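Local coordinates for protein rhodopsin (Rubrobacter xylanophilus, PDB 6KFQ) that binds retinal within a bundle of seven transmembrane helices and probably works as a light-driven proton pump of a heat-loving bacterium, at residues V109-T114 against I132-A137; V60-R65 against A120-A125; L88-D93 against S147-E152. One frame throughout, in Å; residues are numbered along the deposited sequence.

Contact 1: V109-T114 against I132-A137. With RET (retinal), chain R.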
ATOM      1  N   VAL A 109      -5.010   4.828   8.155  1.00 28.49           N
ATOM      2  CA  VAL A 109      -5.291   6.160   7.626  1.00 30.66           C
ATOM      3  C   VAL A 109      -4.601   7.223   8.474  1.00 31.31           C
ATOM      4  O   VAL A 109      -4.062   8.205   7.948  1.00 31.92           O
ATOM      5  CB  VAL A 109      -6.813   6.386   7.532  1.00 29.84           C
ATOM      6  CG1 VAL A 109      -7.125   7.835   7.203  1.00 31.11           C
ATOM      7  CG2 VAL A 109      -7.410   5.472   6.473  1.00 32.50           C
ATOM      8  N   VAL A 110      -4.580   7.033   9.795  1.00 32.09           N
ATOM      9  CA  VAL A 110      -3.856   7.947  10.674  1.00 29.95           C
ATOM     10  C   VAL A 110      -2.372   7.953  10.327  1.00 29.53           C
ATOM     11  O   VAL A 110      -1.729   9.012  10.271  1.00 30.87           O
ATOM     12  CB  VAL A 110      -4.097   7.556  12.144  1.00 32.69           C
ATOM     13  CG1 VAL A 110      -3.071   8.225  13.039  1.00 34.94           C
ATOM     14  CG2 VAL A 110      -5.517   7.945  12.560  1.00 29.55           C
ATOM     15  N   MET A 111      -1.802   6.770  10.100  1.00 27.42           N
ATOM     16  CA  MET A 111      -0.406   6.669   9.685  1.00 27.19           C
ATOM     17  C   MET A 111      -0.130   7.514   8.445  1.00 26.96           C
ATOM     18  O   MET A 111       0.806   8.326   8.422  1.00 28.36           O
ATOM     19  CB  MET A 111      -0.064   5.197   9.428  1.00 25.45           C
ATOM     20  CG  MET A 111       1.332   4.968   8.907  1.00 26.43           C
ATOM     21  SD  MET A 111       1.627   3.252   8.389  1.00 24.33           S
ATOM     22  CE  MET A 111       0.748   3.160   6.819  1.00 23.66           C
ATOM     23  N   ILE A 112      -0.945   7.341   7.400  1.00 24.42           N
ATOM     24  CA  ILE A 112      -0.674   8.029   6.140  1.00 23.37           C
ATOM     25  C   ILE A 112      -0.878   9.524   6.300  1.00 25.40           C
ATOM     26  O   ILE A 112      -0.038  10.332   5.883  1.00 29.61           O
ATOM     27  CB  ILE A 112      -1.562   7.476   5.011  1.00 24.37           C
ATOM     28  CG1 ILE A 112      -1.284   5.993   4.768  1.00 22.25           C
ATOM     29  CG2 ILE A 112      -1.351   8.316   3.732  1.00 27.66           C
ATOM     30  CD1 ILE A 112       0.137   5.724   4.323  1.00 24.16           C
ATOM     31  N   LEU A 113      -2.012   9.918   6.880  1.00 28.97           N
ATOM     32  CA  LEU A 113      -2.336  11.336   6.969  1.00 34.00           C
ATOM     33  C   LEU A 113      -1.380  12.080   7.898  1.00 36.40           C
ATOM     34  O   LEU A 113      -1.076  13.257   7.664  1.00 37.25           O
ATOM     35  CB  LEU A 113      -3.791  11.510   7.417  1.00 35.54           C
ATOM     36  CG  LEU A 113      -4.797  11.070   6.349  1.00 39.40           C
ATOM     37  CD1 LEU A 113      -6.223  11.251   6.806  1.00 43.69           C
ATOM     38  CD2 LEU A 113      -4.545  11.817   5.039  1.00 39.81           C
ATOM     39  N   THR A 114      -0.899  11.431   8.965  1.00 32.98           N
ATOM     40  CA  THR A 114       0.086  12.111   9.803  1.00 31.45           C
ATOM     41  C   THR A 114       1.449  12.144   9.126  1.00 32.27           C
ATOM     42  O   THR A 114       2.264  13.025   9.420  1.00 37.62           O
ATOM     43  CB  THR A 114       0.204  11.457  11.189  1.00 33.68           C
ATOM     44  OG1 THR A 114       0.542  10.073  11.053  1.00 32.54           O
ATOM     45  CG2 THR A 114      -1.100  11.587  11.982  1.00 33.73           C
ATOM     46  N   ILE A 132       6.992  10.507  14.421  1.00 36.23           N
ATOM     47  CA  ILE A 132       6.881   9.524  15.492  1.00 36.43           C
ATOM     48  C   ILE A 132       5.442   9.057  15.639  1.00 36.42           C
ATOM     49  O   ILE A 132       5.176   7.857  15.783  1.00 36.60           O
ATOM     50  CB  ILE A 132       7.420  10.102  16.810  1.00 37.63           C
ATOM     51  CG1 ILE A 132       8.865  10.538  16.618  1.00 49.63           C
ATOM     52  CG2 ILE A 132       7.332   9.058  17.916  1.00 37.77           C
ATOM     53  CD1 ILE A 132       9.758   9.428  16.181  1.00 42.69           C
ATOM     54  N   ILE A 133       4.491   9.999  15.637  1.00 33.08           N
ATOM     55  CA  ILE A 133       3.082   9.618  15.716  1.00 31.69           C
ATOM     56  C   ILE A 133       2.721   8.682  14.565  1.00 30.88           C
ATOM     57  O   ILE A 133       2.051   7.660  14.756  1.00 29.75           O
ATOM     58  CB  ILE A 133       2.188  10.874  15.734  1.00 34.54           C
ATOM     59  CG1 ILE A 133       2.477  11.709  16.981  1.00 38.58           C
ATOM     60  CG2 ILE A 133       0.725  10.485  15.719  1.00 36.88           C
ATOM     61  CD1 ILE A 133       1.919  13.116  16.923  1.00 42.78           C
ATOM     62  N   SER A 134       3.185   9.000  13.361  1.00 30.42           N
ATOM     63  CA  SER A 134       2.884   8.149  12.210  1.00 30.21           C
ATOM     64  C   SER A 134       3.466   6.747  12.392  1.00 27.92           C
ATOM     65  O   SER A 134       2.785   5.739  12.165  1.00 26.27           O
ATOM     66  CB  SER A 134       3.413   8.806  10.934  1.00 30.97           C
ATOM     67  OG  SER A 134       3.072   8.016   9.803  1.00 28.97           O
ATOM     68  N   THR A 135       4.722   6.664  12.830  1.00 28.44           N
ATOM     69  CA  THR A 135       5.339   5.366  13.077  1.00 27.72           C
ATOM     70  C   THR A 135       4.617   4.595  14.183  1.00 27.17           C
ATOM     71  O   THR A 135       4.485   3.366  14.101  1.00 28.60           O
ATOM     72  CB  THR A 135       6.813   5.566  13.419  1.00 31.68           C
ATOM     73  OG1 THR A 135       7.453   6.227  12.324  1.00 30.78           O
ATOM     74  CG2 THR A 135       7.507   4.240  13.672  1.00 35.08           C
ATOM     75  N   ALA A 136       4.109   5.295  15.197  1.00 27.25           N
ATOM     76  CA  ALA A 136       3.316   4.634  16.232  1.00 27.97           C
ATOM     77  C   ALA A 136       2.093   3.952  15.630  1.00 28.14           C
ATOM     78  O   ALA A 136       1.791   2.799  15.954  1.00 27.93           O
ATOM     79  CB  ALA A 136       2.890   5.646  17.299  1.00 29.23           C
ATOM     80  N   ALA A 137       1.362   4.664  14.765  1.00 26.82           N
ATOM     81  CA  ALA A 137       0.213   4.058  14.095  1.00 27.24           C
ATOM     82  C   ALA A 137       0.644   2.889  13.226  1.00 24.29           C
ATOM     83  O   ALA A 137      -0.034   1.859  13.175  1.00 24.57           O
ATOM     84  CB  ALA A 137      -0.523   5.096  13.247  1.00 29.86           C
TER
HETATM   85  C1  RET R 317       5.381   7.319   6.119  1.00 23.15           C
HETATM   86  C2  RET R 317       6.114   8.439   6.871  1.00 24.51           C
HETATM   87  C3  RET R 317       5.818   8.513   8.355  1.00 25.96           C
HETATM   88  C4  RET R 317       6.103   7.190   9.039  1.00 25.04           C
HETATM   89  C5  RET R 317       5.641   5.981   8.257  1.00 26.76           C
HETATM   90  C6  RET R 317       5.231   6.046   6.977  1.00 23.58           C
HETATM   91  C7  RET R 317       4.807   4.831   6.296  1.00 24.66           C
HETATM   92  C8  RET R 317       4.238   4.652   5.073  1.00 24.79           C
HETATM   93  C9  RET R 317       3.836   3.427   4.419  1.00 21.35           C
HETATM   94  C10 RET R 317       3.471   3.479   3.125  1.00 19.98           C
HETATM   95  C11 RET R 317       3.036   2.398   2.290  1.00 20.84           C
HETATM   96  C12 RET R 317       2.673   2.619   1.030  1.00 21.47           C
HETATM   97  C13 RET R 317       2.197   1.646   0.075  1.00 20.90           C
HETATM   98  C14 RET R 317       1.761   2.081  -1.131  1.00 20.73           C
HETATM   99  C15 RET R 317       1.219   1.297  -2.203  1.00 21.73           C
HETATM  100  C16 RET R 317       4.005   7.865   5.711  1.00 19.94           C
HETATM  101  C17 RET R 317       6.218   7.075   4.849  1.00 21.62           C
HETATM  102  C18 RET R 317       5.515   4.755   9.120  1.00 25.32           C
HETATM  103  C19 RET R 317       3.869   2.147   5.204  1.00 19.24           C
HETATM  104  C20 RET R 317       2.177   0.201   0.487  1.00 17.52           C

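Contact 2: V60-R65 against A120-A125. With MPG ([(Z)-octadec-9-enyl] (2R)-2,3-bis(oxidanyl)propanoate), chain B.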
ATOM      1  N   VAL A  60       6.294  23.278  -4.152  1.00 41.07           N
ATOM      2  CA  VAL A  60       7.499  23.731  -3.474  1.00 41.91           C
ATOM      3  C   VAL A  60       7.076  24.374  -2.165  1.00 42.65           C
ATOM      4  O   VAL A  60       6.301  25.337  -2.155  1.00 48.58           O
ATOM      5  CB  VAL A  60       8.302  24.706  -4.346  1.00 43.87           C
ATOM      6  CG1 VAL A  60       9.344  25.429  -3.500  1.00 45.92           C
ATOM      7  CG2 VAL A  60       8.969  23.947  -5.472  1.00 41.36           C
ATOM      8  N   LEU A  61       7.571  23.835  -1.063  1.00 46.83           N
ATOM      9  CA  LEU A  61       7.161  24.272   0.259  1.00 43.71           C
ATOM     10  C   LEU A  61       7.813  25.604   0.592  1.00 45.26           C
ATOM     11  O   LEU A  61       8.727  26.055  -0.102  1.00 45.40           O
ATOM     12  CB  LEU A  61       7.523  23.199   1.281  1.00 42.78           C
ATOM     13  CG  LEU A  61       6.759  21.877   1.170  1.00 44.26           C
ATOM     14  CD1 LEU A  61       7.177  20.919   2.278  1.00 36.16           C
ATOM     15  CD2 LEU A  61       5.257  22.114   1.215  1.00 46.01           C
ATOM     16  N   PRO A  62       7.344  26.284   1.643  1.00 45.73           N
ATOM     17  CA  PRO A  62       7.982  27.556   2.025  1.00 48.46           C
ATOM     18  C   PRO A  62       9.464  27.437   2.358  1.00 48.78           C
ATOM     19  O   PRO A  62      10.172  28.449   2.287  1.00 51.13           O
ATOM     20  CB  PRO A  62       7.168  28.003   3.246  1.00 49.59           C
ATOM     21  CG  PRO A  62       5.823  27.397   3.026  1.00 48.19           C
ATOM     22  CD  PRO A  62       6.076  26.068   2.365  1.00 46.98           C
ATOM     23  N   ASP A  63       9.964  26.255   2.721  1.00 49.29           N
ATOM     24  CA  ASP A  63      11.399  26.093   2.934  1.00 53.76           C
ATOM     25  C   ASP A  63      12.155  25.722   1.658  1.00 53.12           C
ATOM     26  O   ASP A  63      13.371  25.514   1.711  1.00 52.86           O
ATOM     27  CB  ASP A  63      11.663  25.047   4.024  1.00 56.26           C
ATOM     28  CG  ASP A  63      11.037  23.697   3.714  1.00 56.84           C
ATOM     29  OD1 ASP A  63      10.582  23.478   2.571  1.00 56.78           O
ATOM     30  OD2 ASP A  63      10.988  22.847   4.629  1.00 56.92           O
ATOM     31  N   GLY A  64      11.474  25.633   0.519  1.00 52.04           N
ATOM     32  CA  GLY A  64      12.131  25.320  -0.732  1.00 45.75           C
ATOM     33  C   GLY A  64      12.177  23.848  -1.092  1.00 46.01           C
ATOM     34  O   GLY A  64      12.604  23.511  -2.204  1.00 44.85           O
ATOM     35  N   ARG A  65      11.764  22.958  -0.197  1.00 44.79           N
ATOM     36  CA  ARG A  65      11.705  21.546  -0.547  1.00 45.17           C
ATOM     37  C   ARG A  65      10.590  21.297  -1.555  1.00 44.26           C
ATOM     38  O   ARG A  65       9.480  21.814  -1.415  1.00 44.16           O
ATOM     39  CB  ARG A  65      11.475  20.685   0.696  1.00 49.09           C
ATOM     40  CG  ARG A  65      12.634  20.665   1.674  1.00 57.07           C
ATOM     41  CD  ARG A  65      12.384  19.669   2.804  1.00 59.27           C
ATOM     42  NE  ARG A  65      11.309  20.097   3.696  1.00 60.37           N
ATOM     43  CZ  ARG A  65      10.174  19.431   3.899  1.00 56.30           C
ATOM     44  NH1 ARG A  65       9.947  18.281   3.276  1.00 51.57           N
ATOM     45  NH2 ARG A  65       9.267  19.915   4.738  1.00 57.07           N
ATOM     46  N   ALA A 120       4.540  17.829   4.843  1.00 45.03           N
ATOM     47  CA  ALA A 120       4.180  19.206   4.518  1.00 47.83           C
ATOM     48  C   ALA A 120       4.651  20.213   5.557  1.00 48.60           C
ATOM     49  O   ALA A 120       4.605  21.421   5.292  1.00 49.40           O
ATOM     50  CB  ALA A 120       2.661  19.319   4.353  1.00 47.94           C
ATOM     51  N   THR A 121       5.111  19.761   6.716  1.00 48.30           N
ATOM     52  CA  THR A 121       5.466  20.658   7.808  1.00 50.66           C
ATOM     53  C   THR A 121       6.888  21.169   7.618  1.00 54.00           C
ATOM     54  O   THR A 121       7.823  20.380   7.435  1.00 54.46           O
ATOM     55  CB  THR A 121       5.324  19.948   9.157  1.00 46.84           C
ATOM     56  OG1 THR A 121       3.956  19.581   9.351  1.00 49.44           O
ATOM     57  CG2 THR A 121       5.753  20.858  10.308  1.00 50.08           C
ATOM     58  N   VAL A 122       7.045  22.493   7.650  1.00 56.91           N
ATOM     59  CA  VAL A 122       8.367  23.090   7.493  1.00 66.06           C
ATOM     60  C   VAL A 122       9.115  23.093   8.821  1.00 71.20           C
ATOM     61  O   VAL A 122      10.325  22.836   8.865  1.00 74.59           O
ATOM     62  CB  VAL A 122       8.239  24.506   6.899  1.00 70.77           C
ATOM     63  CG1 VAL A 122       9.555  25.258   6.995  1.00 76.86           C
ATOM     64  CG2 VAL A 122       7.779  24.429   5.454  1.00 68.09           C
ATOM     65  N   ASN A 123       8.410  23.377   9.918  1.00 68.47           N
ATOM     66  CA  ASN A 123       9.012  23.360  11.244  1.00 65.82           C
ATOM     67  C   ASN A 123       9.632  21.997  11.532  1.00 64.32           C
ATOM     68  O   ASN A 123       8.940  20.973  11.517  1.00 63.27           O
ATOM     69  CB  ASN A 123       7.955  23.701  12.292  1.00 66.03           C
ATOM     70  CG  ASN A 123       8.542  23.863  13.674  1.00 67.90           C
ATOM     71  OD1 ASN A 123       8.953  22.887  14.302  1.00 64.78           O
ATOM     72  ND2 ASN A 123       8.588  25.103  14.159  1.00 72.41           N
ATOM     73  N   VAL A 124      10.937  21.988  11.815  1.00 67.12           N
ATOM     74  CA  VAL A 124      11.665  20.728  11.934  1.00 70.02           C
ATOM     75  C   VAL A 124      11.213  19.937  13.156  1.00 69.23           C
ATOM     76  O   VAL A 124      11.191  18.702  13.128  1.00 69.03           O
ATOM     77  CB  VAL A 124      13.184  20.988  11.960  1.00 76.58           C
ATOM     78  CG1 VAL A 124      13.576  21.822  13.180  1.00 83.44           C
ATOM     79  CG2 VAL A 124      13.960  19.680  11.928  1.00 73.79           C
ATOM     80  N   ALA A 125      10.841  20.620  14.242  1.00 71.76           N
ATOM     81  CA  ALA A 125      10.420  19.910  15.443  1.00 65.29           C
ATOM     82  C   ALA A 125       9.027  19.318  15.271  1.00 56.89           C
ATOM     83  O   ALA A 125       8.746  18.216  15.759  1.00 52.93           O
ATOM     84  CB  ALA A 125      10.469  20.849  16.649  1.00 69.60           C
TER
HETATM   85  C2  MPG B 301       2.456  18.920  16.367  1.00 65.42           C
HETATM   86  C3  MPG B 301       1.517  17.803  16.772  1.00 64.35           C
HETATM   87  C4  MPG B 301       2.107  16.855  17.791  1.00 64.32           C
HETATM   88  C5  MPG B 301       1.932  17.277  19.231  1.00 64.28           C
HETATM   89  C6  MPG B 301       0.595  16.903  19.836  1.00 63.35           C
HETATM   90  C7  MPG B 301       0.417  15.409  20.080  1.00 61.98           C
HETATM   91  C8  MPG B 301      -0.875  15.033  20.744  1.00 61.67           C
HETATM   92  C9  MPG B 301      -0.947  13.583  21.119  1.00 61.55           C
HETATM   93  C10 MPG B 301      -1.850  12.698  20.764  1.00 60.62           C
HETATM   94  C11 MPG B 301      -1.806  11.253  21.157  1.00 59.83           C
HETATM   95  C12 MPG B 301      -3.032  10.759  21.870  1.00 58.49           C
HETATM   96  C13 MPG B 301      -4.145  10.257  20.963  1.00 55.17           C
HETATM   97  C14 MPG B 301      -5.304   9.636  21.708  1.00 52.18           C
HETATM   98  C15 MPG B 301      -6.327   8.939  20.836  1.00 50.95           C
HETATM   99  C16 MPG B 301      -7.439   8.275  21.618  1.00 50.36           C
HETATM  100  C17 MPG B 301      -8.478   7.536  20.816  1.00 51.26           C
HETATM  101  C18 MPG B 301      -9.581   6.935  21.659  1.00 48.89           C
HETATM  102  O1  MPG B 301       3.000  20.609  14.728  1.00 70.40           O
HETATM  103  C1  MPG B 301       1.971  19.692  15.168  1.00 67.83           C
HETATM  104  CXD MPG B 301       3.846  22.335  13.333  1.00 69.44           C
HETATM  105  O2  MPG B 301       4.957  22.148  14.192  1.00 68.76           O
HETATM  106  C21 MPG B 301       3.319  23.760  13.407  1.00 70.09           C
HETATM  107  O3  MPG B 301       4.350  24.669  13.053  1.00 71.51           O
HETATM  108  O4  MPG B 301       1.761  21.234  12.955  1.00 74.76           O
HETATM  109  CX3 MPG B 301       2.743  21.335  13.644  1.00 71.88           C

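Contact 3: L88-D93 against S147-E152. With SO4 (sulfate ion), chain S.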
ATOM      1  N   LEU A  88      -9.703 -10.035   3.909  1.00 29.41           N
ATOM      2  CA  LEU A  88     -10.631 -10.936   3.233  1.00 32.52           C
ATOM      3  C   LEU A  88     -10.013 -12.311   2.992  1.00 31.93           C
ATOM      4  O   LEU A  88     -10.736 -13.311   2.961  1.00 34.36           O
ATOM      5  CB  LEU A  88     -11.095 -10.308   1.920  1.00 35.66           C
ATOM      6  CG  LEU A  88     -11.791  -8.958   2.089  1.00 37.27           C
ATOM      7  CD1 LEU A  88     -12.098  -8.335   0.734  1.00 39.07           C
ATOM      8  CD2 LEU A  88     -13.061  -9.115   2.906  1.00 43.17           C
ATOM      9  N   LEU A  89      -8.692 -12.383   2.813  1.00 32.17           N
ATOM     10  CA  LEU A  89      -8.016 -13.678   2.787  1.00 30.78           C
ATOM     11  C   LEU A  89      -8.119 -14.389   4.131  1.00 34.06           C
ATOM     12  O   LEU A  89      -8.483 -15.569   4.192  1.00 38.86           O
ATOM     13  CB  LEU A  89      -6.544 -13.510   2.420  1.00 29.33           C
ATOM     14  CG  LEU A  89      -6.171 -13.202   0.974  1.00 34.50           C
ATOM     15  CD1 LEU A  89      -4.654 -13.092   0.879  1.00 31.92           C
ATOM     16  CD2 LEU A  89      -6.698 -14.273   0.020  1.00 37.51           C
ATOM     17  N   ALA A  90      -7.793 -13.680   5.223  1.00 26.81           N
ATOM     18  CA  ALA A  90      -7.595 -14.305   6.532  1.00 29.09           C
ATOM     19  C   ALA A  90      -8.905 -14.618   7.251  1.00 27.60           C
ATOM     20  O   ALA A  90      -9.000 -15.635   7.948  1.00 30.97           O
ATOM     21  CB  ALA A  90      -6.734 -13.400   7.426  1.00 22.85           C
ATOM     22  N   LEU A  91      -9.916 -13.765   7.113  1.00 40.75           N
ATOM     23  CA  LEU A  91     -11.127 -13.879   7.914  1.00 40.92           C
ATOM     24  C   LEU A  91     -12.214 -14.643   7.166  1.00 45.24           C
ATOM     25  O   LEU A  91     -12.590 -14.277   6.046  1.00 46.40           O
ATOM     26  CB  LEU A  91     -11.629 -12.489   8.318  1.00 40.73           C
ATOM     27  CG  LEU A  91     -10.632 -11.604   9.073  1.00 37.06           C
ATOM     28  CD1 LEU A  91     -11.066 -10.134   9.020  1.00 36.97           C
ATOM     29  CD2 LEU A  91     -10.459 -12.050  10.518  1.00 36.99           C
ATOM     30  N   ALA A  92     -12.730 -15.699   7.806  1.00 49.27           N
ATOM     31  CA  ALA A  92     -13.728 -16.549   7.168  1.00 57.16           C
ATOM     32  C   ALA A  92     -15.074 -15.849   7.031  1.00 62.73           C
ATOM     33  O   ALA A  92     -15.849 -16.173   6.123  1.00 66.23           O
ATOM     34  CB  ALA A  92     -13.882 -17.850   7.954  1.00 57.44           C
ATOM     35  N   ASP A  93     -15.377 -14.899   7.914  1.00 61.80           N
ATOM     36  CA  ASP A  93     -16.601 -14.104   7.825  1.00 67.49           C
ATOM     37  C   ASP A  93     -16.277 -12.690   8.269  1.00 63.14           C
ATOM     38  O   ASP A  93     -16.379 -12.357   9.458  1.00 62.31           O
ATOM     39  CB  ASP A  93     -17.727 -14.694   8.676  1.00 78.29           C
ATOM     40  CG  ASP A  93     -19.077 -14.065   8.375  1.00 86.99           C
ATOM     41  OD1 ASP A  93     -20.067 -14.418   9.049  1.00 93.53           O
ATOM     42  OD2 ASP A  93     -19.151 -13.232   7.445  1.00 88.61           O
ATOM     43  N   SER A 147      -0.728 -10.188  15.206  1.00 32.02           N
ATOM     44  CA  SER A 147      -1.355 -10.838  16.352  1.00 33.73           C
ATOM     45  C   SER A 147      -2.719 -11.432  16.023  1.00 35.71           C
ATOM     46  O   SER A 147      -3.130 -12.409  16.654  1.00 43.74           O
ATOM     47  CB  SER A 147      -1.496  -9.842  17.505  1.00 33.18           C
ATOM     48  OG  SER A 147      -2.404  -8.811  17.157  1.00 34.85           O
ATOM     49  N   ARG A 148      -3.440 -10.861  15.062  1.00 33.25           N
ATOM     50  CA  ARG A 148      -4.794 -11.307  14.749  1.00 32.33           C
ATOM     51  C   ARG A 148      -4.894 -12.058  13.431  1.00 33.59           C
ATOM     52  O   ARG A 148      -5.417 -13.175  13.395  1.00 34.31           O
ATOM     53  CB  ARG A 148      -5.743 -10.104  14.724  1.00 31.77           C
ATOM     54  CG  ARG A 148      -7.176 -10.440  14.360  1.00 33.94           C
ATOM     55  CD  ARG A 148      -7.856 -11.254  15.450  1.00 41.12           C
ATOM     56  NE  ARG A 148      -9.227 -11.572  15.076  1.00 45.49           N
ATOM     57  CZ  ARG A 148     -10.274 -10.821  15.384  1.00 47.76           C
ATOM     58  NH1 ARG A 148     -10.112  -9.712  16.094  1.00 48.66           N
ATOM     59  NH2 ARG A 148     -11.485 -11.188  14.992  1.00 51.36           N
ATOM     60  N   LEU A 149      -4.408 -11.476  12.333  1.00 31.90           N
ATOM     61  CA  LEU A 149      -4.701 -12.070  11.028  1.00 29.99           C
ATOM     62  C   LEU A 149      -3.900 -13.338  10.771  1.00 32.14           C
ATOM     63  O   LEU A 149      -4.401 -14.246  10.098  1.00 35.33           O
ATOM     64  CB  LEU A 149      -4.469 -11.053   9.913  1.00 28.83           C
ATOM     65  CG  LEU A 149      -5.499  -9.928   9.836  1.00 30.55           C
ATOM     66  CD1 LEU A 149      -5.264  -9.072   8.601  1.00 30.06           C
ATOM     67  CD2 LEU A 149      -6.910 -10.494   9.855  1.00 32.00           C
ATOM     68  N   PHE A 150      -2.663 -13.434  11.275  1.00 34.13           N
ATOM     69  CA  PHE A 150      -1.924 -14.683  11.103  1.00 35.14           C
ATOM     70  C   PHE A 150      -2.639 -15.830  11.800  1.00 36.62           C
ATOM     71  O   PHE A 150      -2.671 -16.957  11.291  1.00 34.20           O
ATOM     72  CB  PHE A 150      -0.495 -14.546  11.630  1.00 39.28           C
ATOM     73  CG  PHE A 150       0.484 -14.027  10.608  1.00 38.55           C
ATOM     74  CD1 PHE A 150       0.667 -12.666  10.438  1.00 35.94           C
ATOM     75  CD2 PHE A 150       1.217 -14.906   9.815  1.00 41.00           C
ATOM     76  CE1 PHE A 150       1.565 -12.175   9.497  1.00 33.99           C
ATOM     77  CE2 PHE A 150       2.121 -14.426   8.873  1.00 38.30           C
ATOM     78  CZ  PHE A 150       2.296 -13.058   8.715  1.00 37.76           C
ATOM     79  N   ALA A 151      -3.220 -15.561  12.968  1.00 34.95           N
ATOM     80  CA  ALA A 151      -3.964 -16.600  13.666  1.00 38.66           C
ATOM     81  C   ALA A 151      -5.242 -16.956  12.919  1.00 36.83           C
ATOM     82  O   ALA A 151      -5.586 -18.136  12.795  1.00 37.26           O
ATOM     83  CB  ALA A 151      -4.276 -16.150  15.094  1.00 40.72           C
ATOM     84  N   GLU A 152      -5.959 -15.947  12.420  1.00 35.02           N
ATOM     85  CA  GLU A 152      -7.172 -16.210  11.655  1.00 33.80           C
ATOM     86  C   GLU A 152      -6.870 -17.029  10.408  1.00 32.66           C
ATOM     87  O   GLU A 152      -7.572 -18.000  10.109  1.00 34.50           O
ATOM     88  CB  GLU A 152      -7.839 -14.892  11.276  1.00 33.77           C
ATOM     89  CG  GLU A 152      -8.367 -14.111  12.479  1.00 34.21           C
ATOM     90  CD  GLU A 152      -9.772 -14.524  12.858  1.00 40.15           C
ATOM     91  OE1 GLU A 152     -10.323 -15.435  12.201  1.00 41.19           O
ATOM     92  OE2 GLU A 152     -10.327 -13.927  13.809  1.00 40.50           O
TER
HETATM   93  S   SO4 S 318     -13.769  -8.289  15.976  1.00 43.44           S
HETATM   94  O1  SO4 S 318     -12.480  -8.120  16.633  1.00 40.75           O
HETATM   95  O2  SO4 S 318     -14.011  -7.231  15.003  1.00 42.98           O
HETATM   96  O3  SO4 S 318     -13.776  -9.587  15.303  1.00 47.09           O
HETATM   97  O4  SO4 S 318     -14.852  -8.264  16.959  1.00 47.24           O
HETATM   98  O   HOH W   1     -12.960 -15.350  10.580  1.00 48.23           O

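Contact 1: V109-T114 against I132-A137
Where M111 faces S134, helices 98-120 and 124-153 run nearly antiparallel, their segment axes 7.9 Å apart and at 158°. The CA atoms of M111 and S134 are 4.4 Å apart. S134 holds OG anti to its own N (chi1 -177°), which carries the hydroxyl across to donate to M111 O at 2.7 Å, with the donor tilted out of the carbonyl plane. T114 lies beside this bond but turns its hydroxyl back along its own helix: OG1 donates to V110 O at 2.6 Å, and that carbonyl also takes T114 N on the other face. The same T114 OG1 rests against S134 CB at 3.1 Å. One turn further along helix 124-153, A137 CB packs on M111 CB at 3.8 Å and against V110 CG1 at 4.0 Å. The M111 side chain runs extended as far as SD and then bends (chi3 75°), laying CE against methyl C19 of retinal at 3.7 Å. S134 OG touches ring carbon C3, and T135 OG1, bonded to F131 O, lies near C4. Bond and contacts form part of the wall of the retinal pocket, along the ionone ring and the start of the polyene, as in other microbial rhodopsins.

Contact 2: V60-R65 against A120-A125
D63 holds its carboxylate between its own N and carbonyl carbon (chi1 57°), while V122 has CG1 anti to its N (chi1 168°), and the two side chains lie alongside, pointing opposite ways. D63 CB touches V122 CG1 at 3.6 Å, and the carboxylate leans on both valine methyls. A bend at chi3 (-69°) turns R65 back to the same aspartate: NE reaches D63 OD2 at 2.9 Å, on the syn side but out of the carboxylate plane, in a salt bridge. D63 OD1 takes R65 N at 3.1 Å from above that plane, which makes an Asx turn. Together with the type I turn L61-G64 this shapes the tip of the hairpin between strands 59-60 and 66-67, the extracellular B-C loop of microbial rhodopsins, leaning on the short link between helices 98-120 and 124-153. P62 CD meets V122 CG2 at 3.9 Å, and L61 CD1 lies 4.0 Å from A120 O. R65 NH2 comes to 3.1 Å from T121 O at too poor an angle for a bond, but it is hydrogen-bonded to G119 O. R127 lies close to it, a like charge that D63 probably helps to offset. N123 caps helix 124-153.

Contact 3: L88-D93 against S147-E152
Van der Waals packing joins A90 and L91, at the end of helix 70-90, to L149 and E152. A90 CB rests on L149 O at 3.6 Å and makes an apolar contact with L149 CD2 at 3.8 Å. L91, the first residue to leave helical geometry, lies nearly perpendicular to L149, their CD2 atoms 3.9 Å apart in a second apolar contact. The same L91 CD2 presses on the stem of the glutamate, 3.5 Å from E152 CD, so a methyl lies against the carboxylate. F164 of helix 158-184 touches both A90 and L149.

The ionic part lies along helix 124-153. R148 bends at chi2 (69°) and E152 bends at its own chi2 (-87°), which brings them side-on: NE donates to E152 OE2 at 2.9 Å, in the guanidinium plane and on the anti lone pair, while NH2 meets the same oxygen. The other edge of the guanidinium grips the sulfate almost straight, NH1 to O1 at 2.9 Å and NH2 to O3 at 2.8 Å. N97 ND2 and F100 N also bond to the anion, which probably came from the crystallisation liquor. A leucine in place of R148 would probably leave E152 OE2 without its two donors and the sulfate without two of its bonds, the carboxylate then held only through its other oxygen among the bonds described.

Water supplies the polar bridge between segments. It accepts from A92 N at 2.8 Å and donates to E152 OE1, an oxygen also paired with R155. Packing and the water bridge join the third helix to the fifth, while the ion pair fixes the E152 carboxylate that both use, at the cytoplasmic end of the seven-helix bundle of a microbial rhodopsin.

In the fold
All three contacts involve helix 124-153 or the approach to it: contact 2 lies on the link just before it, contact 1 partway along and contact 3 near its end. Contact 1 pairs it with helix 98-120, and contact 3 with the end of helix 70-90. The centres of contacts 1 and 2 are about 18 Å apart, those of 1 and 3 about 23 Å, and those of 2 and 3 about 41 Å, on opposite sides of the chain's centre. Along the sequence contact 1 lies wholly between the two segments of contact 3, whereas contact 2 alternates with both. Helix 124-153 is thus contacted beside retinal and at the cytoplasmic end, with the extracellular hairpin packing on the link that leads into it.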